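Local coordinates for protein uncharacterized aldehyde dehydrogenase AldY (PDB 4DNG) that probably oxidises aldehydes to carboxylates with NAD+ as cofactor and may help protect the cell against stress from ethanol and related compounds, at residues I341-V354 / Y366-A378. Sequence-based numbering, arbitrary orientation.
Sequences IIEQAKTDGIELAV and YVFVGADNNSKIA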
loop_
_atom_site.group_PDB
_atom_site.type_symbol
_atom_site.label_atom_id
_atom_site.label_comp_id
_atom_site.label_asym_id
_atom_site.label_seq_id
_atom_site.Cartn_x
_atom_site.Cartn_y
_atom_site.Cartn_z
ATOM N N ILE A 341 16.222 -16.398 -26.514
ATOM C CA ILE A 341 15.587 -15.127 -26.889
ATOM C C ILE A 341 16.179 -14.571 -28.187
ATOM O O ILE A 341 15.473 -14.011 -29.025
ATOM C CB ILE A 341 15.717 -14.084 -25.746
ATOM C CG1 ILE A 341 14.797 -14.435 -24.569
ATOM C CG2 ILE A 341 15.432 -12.668 -26.226
ATOM C CD1 ILE A 341 13.397 -14.897 -24.943
ATOM N N ILE A 342 17.486 -14.738 -28.342
ATOM C CA ILE A 342 18.187 -14.227 -29.503
ATOM C C ILE A 342 17.784 -15.040 -30.731
ATOM O O ILE A 342 17.649 -14.489 -31.828
ATOM C CB ILE A 342 19.715 -14.225 -29.275
ATOM C CG1 ILE A 342 20.077 -13.143 -28.257
ATOM C CG2 ILE A 342 20.484 -14.021 -30.581
ATOM C CD1 ILE A 342 21.519 -13.173 -27.783
ATOM N N GLU A 343 17.578 -16.342 -30.531
ATOM C CA GLU A 343 17.099 -17.225 -31.593
ATOM C C GLU A 343 15.683 -16.836 -32.021
ATOM O O GLU A 343 15.364 -16.801 -33.223
ATOM C CB GLU A 343 17.167 -18.696 -31.164
ATOM C CG GLU A 343 18.574 -19.278 -31.203
ATOM C CD GLU A 343 19.336 -18.896 -32.469
ATOM O OE1 GLU A 343 18.944 -19.330 -33.580
ATOM O OE2 GLU A 343 20.335 -18.154 -32.356
ATOM N N GLN A 344 14.860 -16.519 -31.021
ATOM C CA GLN A 344 13.505 -16.047 -31.230
ATOM C C GLN A 344 13.457 -14.859 -32.203
ATOM O O GLN A 344 12.689 -14.884 -33.162
ATOM C CB GLN A 344 12.857 -15.681 -29.890
ATOM C CG GLN A 344 11.355 -15.447 -29.955
ATOM C CD GLN A 344 10.569 -16.714 -30.264
ATOM O OE1 GLN A 344 10.841 -17.420 -31.240
ATOM N NE2 GLN A 344 9.581 -17.004 -29.428
ATOM N N ALA A 345 14.294 -13.844 -31.965
ATOM C CA ALA A 345 14.315 -12.623 -32.787
ATOM C C ALA A 345 14.880 -12.868 -34.163
ATOM O O ALA A 345 14.509 -12.190 -35.122
ATOM C CB ALA A 345 15.116 -11.533 -32.104
ATOM N N LYS A 346 15.797 -13.823 -34.243
ATOM C CA LYS A 346 16.394 -14.202 -35.505
ATOM C C LYS A 346 15.366 -14.850 -36.426
ATOM O O LYS A 346 15.148 -14.354 -37.527
ATOM C CB LYS A 346 17.603 -15.100 -35.276
ATOM C CG LYS A 346 18.854 -14.313 -34.934
ATOM C CD LYS A 346 20.068 -15.221 -34.937
ATOM C CE LYS A 346 21.356 -14.434 -35.100
ATOM N NZ LYS A 346 22.512 -15.247 -34.638
ATOM N N THR A 347 14.714 -15.922 -35.965
ATOM C CA THR A 347 13.645 -16.584 -36.739
ATOM C C THR A 347 12.500 -15.615 -37.055
ATOM O O THR A 347 11.845 -15.741 -38.093
ATOM C CB THR A 347 13.051 -17.819 -36.018
ATOM O OG1 THR A 347 14.000 -18.358 -35.090
ATOM C CG2 THR A 347 12.637 -18.900 -37.040
ATOM N N ASP A 348 12.288 -14.654 -36.152
ATOM C CA ASP A 348 11.266 -13.605 -36.281
ATOM C C ASP A 348 11.519 -12.564 -37.372
ATOM O O ASP A 348 10.627 -11.770 -37.676
ATOM C CB ASP A 348 11.110 -12.864 -34.954
ATOM C CG ASP A 348 10.029 -13.454 -34.076
ATOM O OD1 ASP A 348 9.639 -14.620 -34.297
ATOM O OD2 ASP A 348 9.570 -12.740 -33.155
ATOM N N GLY A 349 12.735 -12.546 -37.922
ATOM C CA GLY A 349 13.101 -11.614 -38.989
ATOM C C GLY A 349 13.962 -10.419 -38.605
ATOM O O GLY A 349 14.643 -9.851 -39.463
ATOM N N ILE A 350 13.940 -10.032 -37.328
ATOM C CA ILE A 350 14.595 -8.798 -36.870
ATOM C C ILE A 350 16.084 -8.759 -37.204
ATOM O O ILE A 350 16.803 -9.708 -36.931
ATOM C CB ILE A 350 14.394 -8.558 -35.359
ATOM C CG1 ILE A 350 12.935 -8.190 -35.057
ATOM C CG2 ILE A 350 15.307 -7.444 -34.861
ATOM C CD1 ILE A 350 12.066 -9.353 -34.630
ATOM N N GLU A 351 16.531 -7.664 -37.815
ATOM C CA GLU A 351 17.942 -7.486 -38.147
ATOM C C GLU A 351 18.818 -7.491 -36.895
ATOM O O GLU A 351 18.382 -7.128 -35.807
ATOM C CB GLU A 351 18.158 -6.192 -38.948
ATOM C CG GLU A 351 19.580 -6.011 -39.474
ATOM C CD GLU A 351 19.817 -4.692 -40.187
ATOM O OE1 GLU A 351 18.918 -3.823 -40.191
ATOM O OE2 GLU A 351 20.920 -4.521 -40.750
ATOM N N LEU A 352 20.057 -7.918 -37.068
ATOM C CA LEU A 352 21.034 -7.883 -36.010
ATOM C C LEU A 352 22.203 -7.080 -36.545
ATOM O O LEU A 352 23.006 -7.589 -37.325
ATOM C CB LEU A 352 21.472 -9.306 -35.639
ATOM C CG LEU A 352 22.418 -9.530 -34.460
ATOM C CD1 LEU A 352 21.808 -9.029 -33.157
ATOM C CD2 LEU A 352 22.736 -11.007 -34.343
ATOM N N ALA A 353 22.269 -5.812 -36.148
ATOM C CA ALA A 353 23.363 -4.937 -36.564
ATOM C C ALA A 353 24.688 -5.401 -35.970
ATOM O O ALA A 353 25.694 -5.487 -36.679
ATOM C CB ALA A 353 23.077 -3.493 -36.189
ATOM N N VAL A 354 24.673 -5.715 -34.675
ATOM C CA VAL A 354 25.860 -6.220 -33.989
ATOM C C VAL A 354 25.598 -7.619 -33.425
ATOM O O VAL A 354 24.718 -7.808 -32.586
ATOM C CB VAL A 354 26.321 -5.251 -32.876
ATOM C CG1 VAL A 354 27.465 -5.844 -32.069
ATOM C CG2 VAL A 354 26.727 -3.912 -33.469
ATOM N N TYR A 366 24.819 -7.909 -28.026
ATOM C CA TYR A 366 24.029 -8.038 -29.256
ATOM C C TYR A 366 23.177 -6.795 -29.428
ATOM O O TYR A 366 22.559 -6.325 -28.471
ATOM C CB TYR A 366 23.092 -9.251 -29.215
ATOM C CG TYR A 366 23.762 -10.613 -29.255
ATOM C CD1 TYR A 366 24.501 -11.092 -28.161
ATOM C CD2 TYR A 366 23.617 -11.446 -30.369
ATOM C CE1 TYR A 366 25.098 -12.348 -28.190
ATOM C CE2 TYR A 366 24.207 -12.700 -30.410
ATOM C CZ TYR A 366 24.943 -13.150 -29.320
ATOM O OH TYR A 366 25.533 -14.394 -29.369
ATOM N N VAL A 367 23.129 -6.266 -30.646
ATOM C CA VAL A 367 22.250 -5.143 -30.932
ATOM C C VAL A 367 21.314 -5.501 -32.082
ATOM O O VAL A 367 21.753 -5.745 -33.215
ATOM C CB VAL A 367 23.018 -3.818 -31.203
ATOM C CG1 VAL A 367 22.033 -2.679 -31.477
ATOM C CG2 VAL A 367 23.936 -3.453 -30.024
ATOM N N PHE A 368 20.025 -5.562 -31.760
ATOM C CA PHE A 368 18.964 -5.721 -32.744
ATOM C C PHE A 368 18.438 -4.341 -33.138
ATOM O O PHE A 368 18.294 -3.455 -32.290
ATOM C CB PHE A 368 17.834 -6.574 -32.173
ATOM C CG PHE A 368 18.186 -8.023 -32.027
ATOM C CD1 PHE A 368 18.127 -8.878 -33.123
ATOM C CD2 PHE A 368 18.568 -8.545 -30.787
ATOM C CE1 PHE A 368 18.448 -10.227 -32.992
ATOM C CE2 PHE A 368 18.891 -9.885 -30.653
ATOM C CZ PHE A 368 18.832 -10.727 -31.758
ATOM N N VAL A 369 18.171 -4.150 -34.426
ATOM C CA VAL A 369 17.722 -2.851 -34.912
ATOM C C VAL A 369 16.437 -2.983 -35.706
ATOM O O VAL A 369 16.118 -4.064 -36.210
ATOM C CB VAL A 369 18.798 -2.129 -35.764
ATOM C CG1 VAL A 369 19.972 -1.700 -34.896
ATOM C CG2 VAL A 369 19.269 -2.999 -36.924
ATOM N N GLY A 370 15.712 -1.870 -35.801
ATOM C CA GLY A 370 14.487 -1.776 -36.585
ATOM C C GLY A 370 13.401 -2.706 -36.096
ATOM O O GLY A 370 12.614 -3.215 -36.897
ATOM N N ALA A 371 13.376 -2.937 -34.783
ATOM C CA ALA A 371 12.385 -3.806 -34.164
ATOM C C ALA A 371 11.033 -3.129 -33.948
ATOM O O ALA A 371 10.962 -1.926 -33.703
ATOM C CB ALA A 371 12.914 -4.316 -32.837
ATOM N N ASP A 372 9.966 -3.922 -34.015
ATOM C CA ASP A 372 8.648 -3.486 -33.565
ATOM C C ASP A 372 8.653 -3.290 -32.047
ATOM O O ASP A 372 9.315 -4.029 -31.326
ATOM C CB ASP A 372 7.603 -4.534 -33.928
ATOM C CG ASP A 372 6.297 -3.922 -34.384
ATOM O OD1 ASP A 372 6.200 -3.608 -35.592
ATOM O OD2 ASP A 372 5.369 -3.773 -33.548
ATOM N N ASN A 373 7.921 -2.294 -31.562
ATOM C CA ASN A 373 7.812 -2.058 -30.128
ATOM C C ASN A 373 6.978 -3.159 -29.479
ATOM O O ASN A 373 7.079 -3.414 -28.269
ATOM C CB ASN A 373 7.215 -0.666 -29.849
ATOM C CG ASN A 373 7.336 -0.251 -28.389
ATOM O OD1 ASN A 373 8.424 -0.263 -27.819
ATOM N ND2 ASN A 373 6.219 0.110 -27.777
ATOM N N ASN A 374 6.165 -3.817 -30.303
ATOM C CA ASN A 374 5.314 -4.917 -29.868
ATOM C C ASN A 374 5.966 -6.273 -30.185
ATOM O O ASN A 374 5.295 -7.235 -30.581
ATOM C CB ASN A 374 3.937 -4.788 -30.532
ATOM C CG ASN A 374 2.792 -5.009 -29.561
ATOM O OD1 ASN A 374 2.795 -4.484 -28.444
ATOM N ND2 ASN A 374 1.795 -5.779 -29.989
ATOM N N SER A 375 7.284 -6.332 -30.006
ATOM C CA SER A 375 8.072 -7.509 -30.351
ATOM C C SER A 375 8.428 -8.300 -29.120
ATOM O O SER A 375 8.401 -7.774 -28.008
ATOM C CB SER A 375 9.359 -7.111 -31.075
ATOM O OG SER A 375 9.132 -6.929 -32.457
ATOM N N LYS A 376 8.781 -9.565 -29.326
ATOM C CA LYS A 376 9.220 -10.413 -28.232
ATOM C C LYS A 376 10.478 -9.859 -27.572
ATOM O O LYS A 376 10.504 -9.676 -26.353
ATOM C CB LYS A 376 9.395 -11.858 -28.698
ATOM C CG LYS A 376 8.092 -12.642 -28.656
ATOM C CD LYS A 376 8.113 -13.853 -29.574
ATOM C CE LYS A 376 6.747 -14.525 -29.628
ATOM N NZ LYS A 376 6.589 -15.400 -30.826
ATOM N N ILE A 377 11.502 -9.561 -28.371
ATOM C CA ILE A 377 12.761 -9.016 -27.830
ATOM C C ILE A 377 12.603 -7.622 -27.216
ATOM O O ILE A 377 13.329 -7.264 -26.288
ATOM C CB ILE A 377 13.912 -8.997 -28.864
ATOM C CG1 ILE A 377 13.372 -9.005 -30.291
ATOM C CG2 ILE A 377 14.862 -10.165 -28.649
ATOM C CD1 ILE A 377 13.058 -7.627 -30.831
ATOM N N ALA A 378 11.656 -6.845 -27.736
ATOM C CA ALA A 378 11.364 -5.520 -27.191
ATOM C C ALA A 378 10.653 -5.605 -25.836
ATOM O O ALA A 378 11.038 -4.914 -24.892
ATOM C CB ALA A 378 10.547 -4.696 -28.179
#
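The phenyl ring of F368 is clamped between two methyl groups: L352 CD1 sits over the centre of one face, 3.5 Å from the centroid, and A345 CB covers the other face, offset toward the rim. I342 CG2 closes on the ring edge in its plane, 3.9 Å from F368 CZ. With CG anti to the carbonyl carbon, chi1 -72° turns the F368 ring toward helix 332-347. Cut back to alanine, this position would probably leave a gap between L352 CD1 and A345 CB and take the aromatic edge from I342 CG2. I342 also serves Y366, its CD1 lying almost on the ring normal, 3.5 Å from the centroid. Farther along, I377 packs on the helix through CG2, 3.5 Å from I341 CG2, and through CG1 against A345 CB. Between the backbones, V367 N donates to V354 O (2.9 Å) and V354 N to V367 O (3.3 Å). The register slips by one here, A353 and V354 standing opposite the single V367: a classic beta bulge. Backbone hydrogen bonds join F368 to A387 and I389 of strand 386-392. A helix ended by a Schellman motif at G349 thus packs on an antiparallel pair whose strand 351-354 edges the mixed sheet of, by family, the catalytic domain.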